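Local coordinates for flavoprotein (Thermotoga maritima, PDB 5V8S) that probably acts as an oxidoreductase in electron transfer, pairing a metallo-beta-lactamase-like di-iron domain with a flavodoxin-like, FMN-binding domain, at residues G183-P188 with T207-T212; S197-Y202 with L242-D247; L356-H361 with E400-L405. The protein carries 1 engineered substitution. All coordinates share one frame; numbering follows the deposited sequence.

Interaction 1 (G183-P188 with T207-T212); sequences GGYLLP and TKYIVT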
loop_
_atom_site.group_PDB
_atom_site.type_symbol
_atom_site.label_atom_id
_atom_site.label_comp_id
_atom_site.label_asym_id
_atom_site.label_seq_id
_atom_site.Cartn_x
_atom_site.Cartn_y
_atom_site.Cartn_z
ATOM N N GLY A 183 -13.250 -4.439 -21.695
ATOM C CA GLY A 183 -12.078 -3.597 -21.704
ATOM C C GLY A 183 -10.839 -4.296 -21.174
ATOM O O GLY A 183 -10.898 -5.386 -20.627
ATOM N N GLY A 184 -9.715 -3.619 -21.357
ATOM C CA GLY A 184 -8.451 -4.042 -20.784
ATOM C C GLY A 184 -7.532 -2.847 -20.654
ATOM O O GLY A 184 -7.750 -1.804 -21.276
ATOM N N TYR A 185 -6.485 -3.013 -19.834
ATOM C CA TYR A 185 -5.384 -2.065 -19.819
ATOM C C TYR A 185 -4.485 -2.326 -21.032
ATOM O O TYR A 185 -4.729 -3.249 -21.814
ATOM C CB TYR A 185 -4.568 -2.228 -18.533
ATOM C CG TYR A 185 -5.318 -1.980 -17.244
ATOM C CD1 TYR A 185 -5.985 -0.780 -17.012
ATOM C CD2 TYR A 185 -5.326 -2.932 -16.237
ATOM C CE1 TYR A 185 -6.637 -0.537 -15.788
ATOM C CE2 TYR A 185 -5.964 -2.710 -15.029
ATOM C CZ TYR A 185 -6.630 -1.509 -14.803
ATOM O OH TYR A 185 -7.271 -1.264 -13.595
ATOM N N LEU A 186 -3.427 -1.507 -21.168
ATOM C CA LEU A 186 -2.414 -1.564 -22.232
ATOM C C LEU A 186 -2.769 -0.625 -23.379
ATOM O O LEU A 186 -3.949 -0.404 -23.682
ATOM C CB LEU A 186 -2.181 -2.994 -22.780
ATOM C CG LEU A 186 -0.938 -3.181 -23.681
ATOM C CD1 LEU A 186 0.363 -3.091 -22.925
ATOM C CD2 LEU A 186 -0.997 -4.513 -24.435
ATOM N N LEU A 187 -1.745 -0.098 -24.049
ATOM C CA LEU A 187 -1.929 0.735 -25.228
ATOM C C LEU A 187 -1.385 0.016 -26.451
ATOM O O LEU A 187 -0.279 0.328 -26.912
ATOM C CB LEU A 187 -1.193 2.055 -25.029
ATOM C CG LEU A 187 -1.615 2.837 -23.784
ATOM C CD1 LEU A 187 -0.694 4.046 -23.582
ATOM C CD2 LEU A 187 -3.089 3.236 -23.871
ATOM N N PRO A 188 -2.130 -0.939 -27.010
ATOM C CA PRO A 188 -1.583 -1.761 -28.087
ATOM C C PRO A 188 -1.323 -0.936 -29.333
ATOM O O PRO A 188 -1.956 0.090 -29.590
ATOM C CB PRO A 188 -2.680 -2.805 -28.330
ATOM C CG PRO A 188 -3.593 -2.714 -27.166
ATOM C CD PRO A 188 -3.510 -1.325 -26.678
ATOM N N THR A 207 -7.002 -9.530 -18.128
ATOM C CA THR A 207 -7.217 -10.159 -16.831
ATOM C C THR A 207 -6.968 -9.166 -15.704
ATOM O O THR A 207 -7.737 -9.100 -14.739
ATOM C CB THR A 207 -6.290 -11.358 -16.677
ATOM O OG1 THR A 207 -6.587 -12.283 -17.727
ATOM C CG2 THR A 207 -6.523 -12.032 -15.331
ATOM N N LYS A 208 -5.886 -8.394 -15.809
ATOM C CA LYS A 208 -5.573 -7.397 -14.789
ATOM C C LYS A 208 -6.708 -6.392 -14.627
ATOM O O LYS A 208 -7.070 -6.031 -13.502
ATOM C CB LYS A 208 -4.277 -6.692 -15.180
ATOM C CG LYS A 208 -3.693 -5.767 -14.130
ATOM C CD LYS A 208 -2.405 -5.158 -14.698
ATOM C CE LYS A 208 -1.763 -4.126 -13.820
ATOM N NZ LYS A 208 -0.506 -3.610 -14.453
ATOM N N TYR A 209 -7.271 -5.922 -15.748
ATOM C CA TYR A 209 -8.417 -5.014 -15.736
ATOM C C TYR A 209 -9.637 -5.670 -15.093
ATOM O O TYR A 209 -10.301 -5.076 -14.236
ATOM C CB TYR A 209 -8.726 -4.583 -17.179
ATOM C CG TYR A 209 -9.930 -3.690 -17.277
ATOM C CD1 TYR A 209 -9.807 -2.324 -17.088
ATOM C CD2 TYR A 209 -11.200 -4.209 -17.557
ATOM C CE1 TYR A 209 -10.912 -1.491 -17.170
ATOM C CE2 TYR A 209 -12.292 -3.388 -17.626
ATOM C CZ TYR A 209 -12.139 -2.030 -17.424
ATOM O OH TYR A 209 -13.243 -1.210 -17.490
ATOM N N ILE A 210 -9.961 -6.896 -15.500
ATOM C CA ILE A 210 -11.118 -7.582 -14.933
ATOM C C ILE A 210 -11.022 -7.637 -13.423
ATOM O O ILE A 210 -11.965 -7.288 -12.706
ATOM C CB ILE A 210 -11.265 -8.999 -15.518
ATOM C CG1 ILE A 210 -11.621 -8.950 -16.991
ATOM C CG2 ILE A 210 -12.331 -9.758 -14.753
ATOM C CD1 ILE A 210 -11.461 -10.303 -17.687
ATOM N N VAL A 211 -9.901 -8.136 -12.914
ATOM C CA VAL A 211 -9.807 -8.370 -11.476
ATOM C C VAL A 211 -9.851 -7.047 -10.715
ATOM O O VAL A 211 -10.607 -6.891 -9.746
ATOM C CB VAL A 211 -8.563 -9.201 -11.114
ATOM C CG1 VAL A 211 -8.502 -9.418 -9.592
ATOM C CG2 VAL A 211 -8.565 -10.563 -11.825
ATOM N N THR A 212 -9.047 -6.071 -11.149
ATOM C CA THR A 212 -8.953 -4.813 -10.415
ATOM C C THR A 212 -10.236 -3.997 -10.477
ATOM O O THR A 212 -10.625 -3.404 -9.467
ATOM C CB THR A 212 -7.760 -3.957 -10.858
ATOM O OG1 THR A 212 -7.836 -3.643 -12.254
ATOM C CG2 THR A 212 -6.433 -4.645 -10.512
#
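Gly184 and Tyr209 bring the backbones of the irregular loop 183-188 and the helical segment 207-212 closest together, with their CA atoms 5.1 Å apart. Here the loop has no side chain, and Tyr209 CB packs against Gly184 CA at 3.7 Å. Tyr209 CG lies opposite its backbone N (chi1 178°), which carries the ring off the helix so that one face is covered by the Gly183-Gly184 peptide, with Gly184 N near the rim. Tyr209 CD2 comes within 3.3 Å of Gly183 O, a van der Waals contact; that carbonyl is hydrogen-bonded to Tyr255 OH. The Tyr185 ring lies against the helix, its OH pointing at Thr212. The two tyrosines form a T-shaped pair, ring planes at 79° and centroids 5.4 Å apart, in which the CD1 edge of Tyr209 points at the face of Tyr185. Tyr209 CB rests over that same ring in a CH-pi contact. The loop follows strand 175-179 in the metallo-beta-lactamase-like domain. Tyr209 touches Asp180 of the di-iron pocket and its side chain is about 4 Å from the bound mu-oxo-diiron, while Gly184 pairs through its backbone with His240, another residue of that pocket. Lys208 CB, CG and CD pass alongside CD2 and CE2 of Tyr185, and Lys208 NZ makes salt bridges with Glu312 and Glu48. The far end of Tyr185 is fixed by a short relay: its OH donates to Thr212 OG1 at 2.8 Å, and Thr212 OG1 in turn donates to Lys208 O, also at 2.8 Å. Thr212 has OG1 tucked between its backbone N and carbonyl carbon (chi1 59°), back toward the preceding turn. Lys208 O is thus gripped twice, by Thr212 OG1 and Thr212 N from opposite faces of its carbonyl plane.

Interaction 2 (S197-Y202 with L242-D247); sequences SVVERY and LIWKKD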
loop_
_atom_site.group_PDB
_atom_site.type_symbol
_atom_site.label_atom_id
_atom_site.label_comp_id
_atom_site.label_asym_id
_atom_site.label_seq_id
_atom_site.Cartn_x
_atom_site.Cartn_y
_atom_site.Cartn_z
ATOM N N SER A 197 -0.087 -11.969 -32.296
ATOM C CA SER A 197 0.907 -11.726 -31.256
ATOM C C SER A 197 0.480 -10.577 -30.354
ATOM O O SER A 197 0.755 -10.608 -29.148
ATOM C CB SER A 197 2.287 -11.468 -31.867
ATOM O OG SER A 197 2.396 -10.151 -32.392
ATOM N N VAL A 198 -0.207 -9.573 -30.910
ATOM C CA VAL A 198 -0.769 -8.505 -30.087
ATOM C C VAL A 198 -1.847 -9.060 -29.163
ATOM O O VAL A 198 -1.893 -8.736 -27.974
ATOM C CB VAL A 198 -1.319 -7.366 -30.972
ATOM C CG1 VAL A 198 -2.120 -6.345 -30.144
ATOM C CG2 VAL A 198 -0.177 -6.684 -31.743
ATOM N N VAL A 199 -2.740 -9.892 -29.693
ATOM C CA VAL A 199 -3.805 -10.444 -28.858
ATOM C C VAL A 199 -3.217 -11.211 -27.678
ATOM O O VAL A 199 -3.667 -11.062 -26.534
ATOM C CB VAL A 199 -4.759 -11.312 -29.694
ATOM C CG1 VAL A 199 -5.677 -12.119 -28.788
ATOM C CG2 VAL A 199 -5.565 -10.440 -30.640
ATOM N N GLU A 200 -2.193 -12.039 -27.935
ATOM C CA GLU A 200 -1.619 -12.850 -26.862
ATOM C C GLU A 200 -0.960 -11.989 -25.795
ATOM O O GLU A 200 -1.061 -12.297 -24.604
ATOM C CB GLU A 200 -0.617 -13.856 -27.427
ATOM C CG GLU A 200 -1.306 -14.959 -28.211
ATOM C CD GLU A 200 -0.339 -15.921 -28.883
ATOM O OE1 GLU A 200 0.778 -16.102 -28.362
ATOM O OE2 GLU A 200 -0.702 -16.502 -29.934
ATOM N N ARG A 201 -0.252 -10.928 -26.189
ATOM C CA ARG A 201 0.331 -10.018 -25.214
ATOM C C ARG A 201 -0.742 -9.236 -24.470
ATOM O O ARG A 201 -0.517 -8.817 -23.339
ATOM C CB ARG A 201 1.278 -9.087 -25.964
ATOM C CG ARG A 201 1.797 -7.919 -25.257
ATOM C CD ARG A 201 2.729 -7.111 -26.181
ATOM N NE ARG A 201 3.088 -7.815 -27.423
ATOM C CZ ARG A 201 3.048 -7.269 -28.636
ATOM N NH1 ARG A 201 2.689 -5.993 -28.804
ATOM N NH2 ARG A 201 3.381 -8.004 -29.689
ATOM N N TYR A 202 -1.890 -8.989 -25.111
ATOM C CA TYR A 202 -2.934 -8.136 -24.550
ATOM C C TYR A 202 -3.751 -8.847 -23.473
ATOM O O TYR A 202 -4.137 -8.224 -22.479
ATOM C CB TYR A 202 -3.831 -7.653 -25.694
ATOM C CG TYR A 202 -5.034 -6.833 -25.273
ATOM C CD1 TYR A 202 -4.890 -5.643 -24.571
ATOM C CD2 TYR A 202 -6.328 -7.224 -25.626
ATOM C CE1 TYR A 202 -5.977 -4.888 -24.208
ATOM C CE2 TYR A 202 -7.439 -6.459 -25.262
ATOM C CZ TYR A 202 -7.246 -5.295 -24.541
ATOM O OH TYR A 202 -8.338 -4.526 -24.191
ATOM N N LEU A 242 -8.463 -2.931 -26.929
ATOM C CA LEU A 242 -8.688 -3.368 -28.295
ATOM C C LEU A 242 -10.172 -3.500 -28.614
ATOM O O LEU A 242 -10.998 -3.848 -27.763
ATOM C CB LEU A 242 -8.046 -4.733 -28.486
ATOM C CG LEU A 242 -6.526 -4.820 -28.647
ATOM C CD1 LEU A 242 -6.196 -6.224 -29.115
ATOM C CD2 LEU A 242 -5.967 -3.769 -29.622
ATOM N N ILE A 243 -10.483 -3.284 -29.895
ATOM C CA ILE A 243 -11.768 -3.618 -30.498
ATOM C C ILE A 243 -11.659 -5.027 -31.050
ATOM O O ILE A 243 -10.600 -5.418 -31.559
ATOM C CB ILE A 243 -12.083 -2.614 -31.619
ATOM C CG1 ILE A 243 -12.291 -1.231 -31.022
ATOM C CG2 ILE A 243 -13.276 -3.053 -32.463
ATOM C CD1 ILE A 243 -12.060 -0.136 -32.013
ATOM N N TRP A 244 -12.744 -5.789 -30.968
ATOM C CA TRP A 244 -12.758 -7.180 -31.412
ATOM C C TRP A 244 -13.716 -7.323 -32.589
ATOM O O TRP A 244 -14.934 -7.385 -32.408
ATOM C CB TRP A 244 -13.119 -8.103 -30.253
ATOM C CG TRP A 244 -12.095 -8.043 -29.155
ATOM C CD1 TRP A 244 -11.880 -7.010 -28.274
ATOM C CD2 TRP A 244 -11.119 -9.046 -28.837
ATOM N NE1 TRP A 244 -10.842 -7.328 -27.429
ATOM C CE2 TRP A 244 -10.365 -8.571 -27.748
ATOM C CE3 TRP A 244 -10.830 -10.307 -29.353
ATOM C CZ2 TRP A 244 -9.330 -9.315 -27.180
ATOM C CZ3 TRP A 244 -9.800 -11.042 -28.792
ATOM C CH2 TRP A 244 -9.067 -10.546 -27.712
ATOM N N LYS A 245 -13.149 -7.366 -33.788
ATOM C CA LYS A 245 -13.896 -7.566 -35.022
ATOM C C LYS A 245 -13.725 -8.952 -35.619
ATOM O O LYS A 245 -14.627 -9.435 -36.306
ATOM C CB LYS A 245 -13.452 -6.525 -36.059
ATOM C CG LYS A 245 -13.983 -5.127 -35.783
ATOM C CD LYS A 245 -13.270 -4.052 -36.612
ATOM C CE LYS A 245 -13.507 -4.207 -38.096
ATOM N NZ LYS A 245 -12.811 -3.124 -38.874
ATOM N N LYS A 246 -12.599 -9.609 -35.370
ATOM C CA LYS A 246 -12.370 -10.923 -35.947
ATOM C C LYS A 246 -12.979 -12.025 -35.086
ATOM O O LYS A 246 -13.620 -12.940 -35.610
ATOM C CB LYS A 246 -10.868 -11.105 -36.152
ATOM C CG LYS A 246 -10.405 -12.509 -36.515
ATOM C CD LYS A 246 -8.889 -12.526 -36.707
ATOM C CE LYS A 246 -8.253 -13.751 -36.077
ATOM N NZ LYS A 246 -6.749 -13.690 -36.058
ATOM N N ASP A 247 -12.810 -11.960 -33.762
ATOM C CA ASP A 247 -13.166 -13.075 -32.885
ATOM C C ASP A 247 -13.615 -12.537 -31.528
ATOM O O ASP A 247 -12.964 -12.766 -30.503
ATOM C CB ASP A 247 -11.961 -14.008 -32.736
ATOM C CG ASP A 247 -12.293 -15.335 -32.079
ATOM O OD1 ASP A 247 -13.459 -15.617 -31.769
ATOM O OD2 ASP A 247 -11.347 -16.113 -31.867
HETATM O O HOH W 1 -10.642 -5.274 -25.348
#
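Leu242 is the bump and the ring of Tyr202 the flat wall it leans on: CG of the leucine sits over one face of the ring, 4.0 Å from the centroid and 16° off the normal. The contact joins helix 196-214 of the metallo-beta-lactamase-like domain to segment 242-247, in the loop between strand 235-238 and helix 248-260 that also carries the di-iron pocket residue His240. The backbones stay well apart, the nearest CA atoms being those of Tyr202 and Leu242, and side chains fill the gap. These two side chains lie alongside each other, head to tail: the tyrosine OH reaches the leucine backbone, while Leu242 CD1 runs back along the ring to within 3.6 Å of Tyr202 CD2. With chi1 at 176° the Tyr202 ring swings off the helix toward the loop. One turn earlier in the helix, Val198 CG1 also meets Leu242 CD1, from a direction roughly perpendicular to that of the ring, so this methyl is seated in the notch between Val198 and Tyr202, with Pro188 covering both Val198 and Leu242. A second notch, between Val199 and Tyr202, takes the six-membered ring of Trp244. Its CH2 presses obliquely against Val199 CG1 at 3.9 Å, and its CZ2 meets Tyr202 CE2 edge against edge. Further along the loop, Asp193 holds the backbone N atoms of Lys245, Lys246 and Asp247. Polar atoms gather at the phenol end, where Tyr202 OH accepts from Leu242 N at 3.2 Å (N-H...O angle 147°). A water lying at the edges of both aromatic rings accepts from Tyr202 OH at 2.7 Å and from Trp244 NE1 at 2.9 Å, and donates to Leu242 O at 2.8 Å.

Interaction 3 (L356-H361 with E400-L405); sequences LVFGVH and EAISLL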
loop_
_atom_site.group_PDB
_atom_site.type_symbol
_atom_site.label_atom_id
_atom_site.label_comp_id
_atom_site.label_asym_id
_atom_site.label_seq_id
_atom_site.Cartn_x
_atom_site.Cartn_y
_atom_site.Cartn_z
ATOM N N LEU A 356 -2.006 -22.832 0.905
ATOM C CA LEU A 356 -1.124 -23.170 2.017
ATOM C C LEU A 356 -0.723 -21.882 2.712
ATOM O O LEU A 356 -0.423 -20.887 2.046
ATOM C CB LEU A 356 0.173 -23.827 1.538
ATOM C CG LEU A 356 0.072 -25.176 0.831
ATOM C CD1 LEU A 356 1.448 -25.633 0.367
ATOM C CD2 LEU A 356 -0.586 -26.209 1.743
ATOM N N VAL A 357 -0.674 -21.914 4.045
ATOM C CA VAL A 357 -0.213 -20.786 4.841
ATOM C C VAL A 357 1.026 -21.223 5.606
ATOM O O VAL A 357 1.021 -22.273 6.260
ATOM C CB VAL A 357 -1.297 -20.268 5.804
ATOM C CG1 VAL A 357 -0.728 -19.121 6.681
ATOM C CG2 VAL A 357 -2.522 -19.813 5.033
ATOM N N PHE A 358 2.094 -20.453 5.461
ATOM C CA PHE A 358 3.285 -20.545 6.290
ATOM C C PHE A 358 3.343 -19.265 7.109
ATOM O O PHE A 358 3.216 -18.169 6.562
ATOM C CB PHE A 358 4.552 -20.642 5.422
ATOM C CG PHE A 358 4.665 -21.905 4.602
ATOM C CD1 PHE A 358 3.932 -22.069 3.446
ATOM C CD2 PHE A 358 5.543 -22.907 4.961
ATOM C CE1 PHE A 358 4.055 -23.232 2.689
ATOM C CE2 PHE A 358 5.664 -24.066 4.210
ATOM C CZ PHE A 358 4.921 -24.233 3.075
ATOM N N GLY A 359 3.538 -19.382 8.408
ATOM C CA GLY A 359 3.526 -18.190 9.237
ATOM C C GLY A 359 4.442 -18.319 10.427
ATOM O O GLY A 359 4.602 -19.407 10.991
ATOM N N VAL A 360 5.050 -17.190 10.803
ATOM C CA VAL A 360 5.862 -17.130 12.005
ATOM C C VAL A 360 4.964 -17.223 13.225
ATOM O O VAL A 360 3.843 -16.695 13.242
ATOM C CB VAL A 360 6.623 -15.796 11.994
ATOM C CG1 VAL A 360 7.286 -15.568 13.323
ATOM C CG2 VAL A 360 7.649 -15.808 10.859
ATOM N N HIS A 361 5.469 -17.878 14.269
ATOM C CA HIS A 361 4.783 -17.934 15.555
ATOM C C HIS A 361 5.247 -16.735 16.371
ATOM O O HIS A 361 6.350 -16.736 16.932
ATOM C CB HIS A 361 5.106 -19.238 16.269
ATOM C CG HIS A 361 4.422 -19.383 17.591
ATOM N ND1 HIS A 361 3.131 -18.952 17.811
ATOM C CD2 HIS A 361 4.849 -19.909 18.763
ATOM C CE1 HIS A 361 2.793 -19.204 19.064
ATOM N NE2 HIS A 361 3.817 -19.787 19.662
ATOM N N GLU A 400 6.129 -31.697 3.437
ATOM C CA GLU A 400 4.807 -32.243 3.733
ATOM C C GLU A 400 3.713 -31.324 3.214
ATOM O O GLU A 400 2.708 -31.791 2.662
ATOM C CB GLU A 400 4.618 -32.444 5.241
ATOM C CG GLU A 400 5.283 -33.671 5.801
ATOM C CD GLU A 400 5.139 -33.782 7.315
ATOM O OE1 GLU A 400 4.654 -32.817 7.950
ATOM O OE2 GLU A 400 5.529 -34.842 7.855
ATOM N N ALA A 401 3.885 -30.014 3.390
ATOM C CA ALA A 401 2.852 -29.080 2.960
ATOM C C ALA A 401 2.731 -29.081 1.448
ATOM O O ALA A 401 1.625 -29.100 0.908
ATOM C CB ALA A 401 3.168 -27.674 3.463
ATOM N N ILE A 402 3.862 -29.033 0.747
ATOM C CA ILE A 402 3.811 -29.048 -0.710
ATOM C C ILE A 402 3.227 -30.368 -1.213
ATOM O O ILE A 402 2.453 -30.390 -2.179
ATOM C CB ILE A 402 5.197 -28.748 -1.314
ATOM C CG1 ILE A 402 5.782 -27.444 -0.754
ATOM C CG2 ILE A 402 5.098 -28.686 -2.834
ATOM C CD1 ILE A 402 4.870 -26.251 -0.808
ATOM N N SER A 403 3.580 -31.489 -0.572
ATOM C CA SER A 403 2.988 -32.772 -0.953
ATOM C C SER A 403 1.481 -32.787 -0.732
ATOM O O SER A 403 0.734 -33.364 -1.531
ATOM C CB SER A 403 3.629 -33.907 -0.163
ATOM O OG SER A 403 4.985 -34.077 -0.526
ATOM N N LEU A 404 1.016 -32.175 0.356
ATOM C CA LEU A 404 -0.420 -32.085 0.604
ATOM C C LEU A 404 -1.112 -31.317 -0.512
ATOM O O LEU A 404 -2.178 -31.725 -0.999
ATOM C CB LEU A 404 -0.651 -31.403 1.951
ATOM C CG LEU A 404 -2.076 -31.352 2.494
ATOM C CD1 LEU A 404 -2.562 -32.753 2.798
ATOM C CD2 LEU A 404 -2.129 -30.465 3.735
ATOM N N LEU A 405 -0.501 -30.212 -0.947
ATOM C CA LEU A 405 -1.050 -29.428 -2.050
ATOM C C LEU A 405 -1.087 -30.241 -3.343
ATOM O O LEU A 405 -2.080 -30.208 -4.079
ATOM C CB LEU A 405 -0.206 -28.167 -2.230
ATOM C CG LEU A 405 -0.694 -27.248 -3.342
ATOM C CD1 LEU A 405 -2.111 -26.771 -3.048
ATOM C CD2 LEU A 405 0.235 -26.072 -3.515
#
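Ala401 and Leu356 mark the nearest approach of the backbones, 7.2 Å between their CA atoms, where helix 400-405 runs almost antiparallel to strand 356-360, with axes at 165° and 9.8 Å apart. Within segment 400-405 Ala401 is the first residue to touch the strand. Its small side chain allows two larger ones to close in: Phe358 places its CZ 3.9 Å from Ala401 CB, approaching obliquely, and Leu356 CD1 lies against the same methyl from the neighbouring position on this face of the sheet. Leu356 reaches beyond the side chain, with CD1 3.5 Å from Ala401 O, a carbonyl already engaged by Leu405 N within the helix. Ile402 leaves the helix to one side but bends back at its tip. Its CG1 is turned away from the carbonyl carbon, and the next torsion (chi2 -51°) folds CD1 toward the strand, where it meets Leu356 CD1 at 3.7 Å, the two side chains crossing at about a right angle. Ile402 CD1 also lies near the plane of the Phe358 ring, at the CZ edge, a looser touch at 4.4 Å. Ile402 further packs on Ser289 and Leu290 of helix 278-292, and Phe358 on Val282 and Met283 of the same helix. A turn later, Leu405 closes the row: its CB is 4.0 Å from Leu356 CD1, so that single methyl has Ala401, Ile402 and Leu405 around it. No hydrogen bond crosses between the segments; the strand spends its backbone on its neighbours 322-327 and 381-388. A helix lying antiparallel over a parallel five-stranded sheet of order 2-1-3-4-5, here the C-terminal helix 395-409 packed beside helix 278-292, is the layered alpha/beta architecture of the flavodoxin-like fold.

How the interactions relate
All three contacts are buried, but they belong to two domains. Interactions 1 and 2 share helix 196-214 of the metallo-beta-lactamase-like domain and touch directly: Tyr185 O packs against Tyr202 CE1, Gly184 N against Tyr202 OH, and Pro188 on Leu242. Interaction 1 lies beside the di-iron site; interaction 2 is farther from it, the side chain of Tyr202 about 11 Å from the cluster. Both mix aromatic faces with tyrosine hydroxyl bonds, direct in the first and partly through water in the second. Interaction 3, in the flavodoxin-like domain, its centre about 32 Å from that of interaction 1, joins strand to helix by apolar side-chain packing, with no hydrogen bond across it.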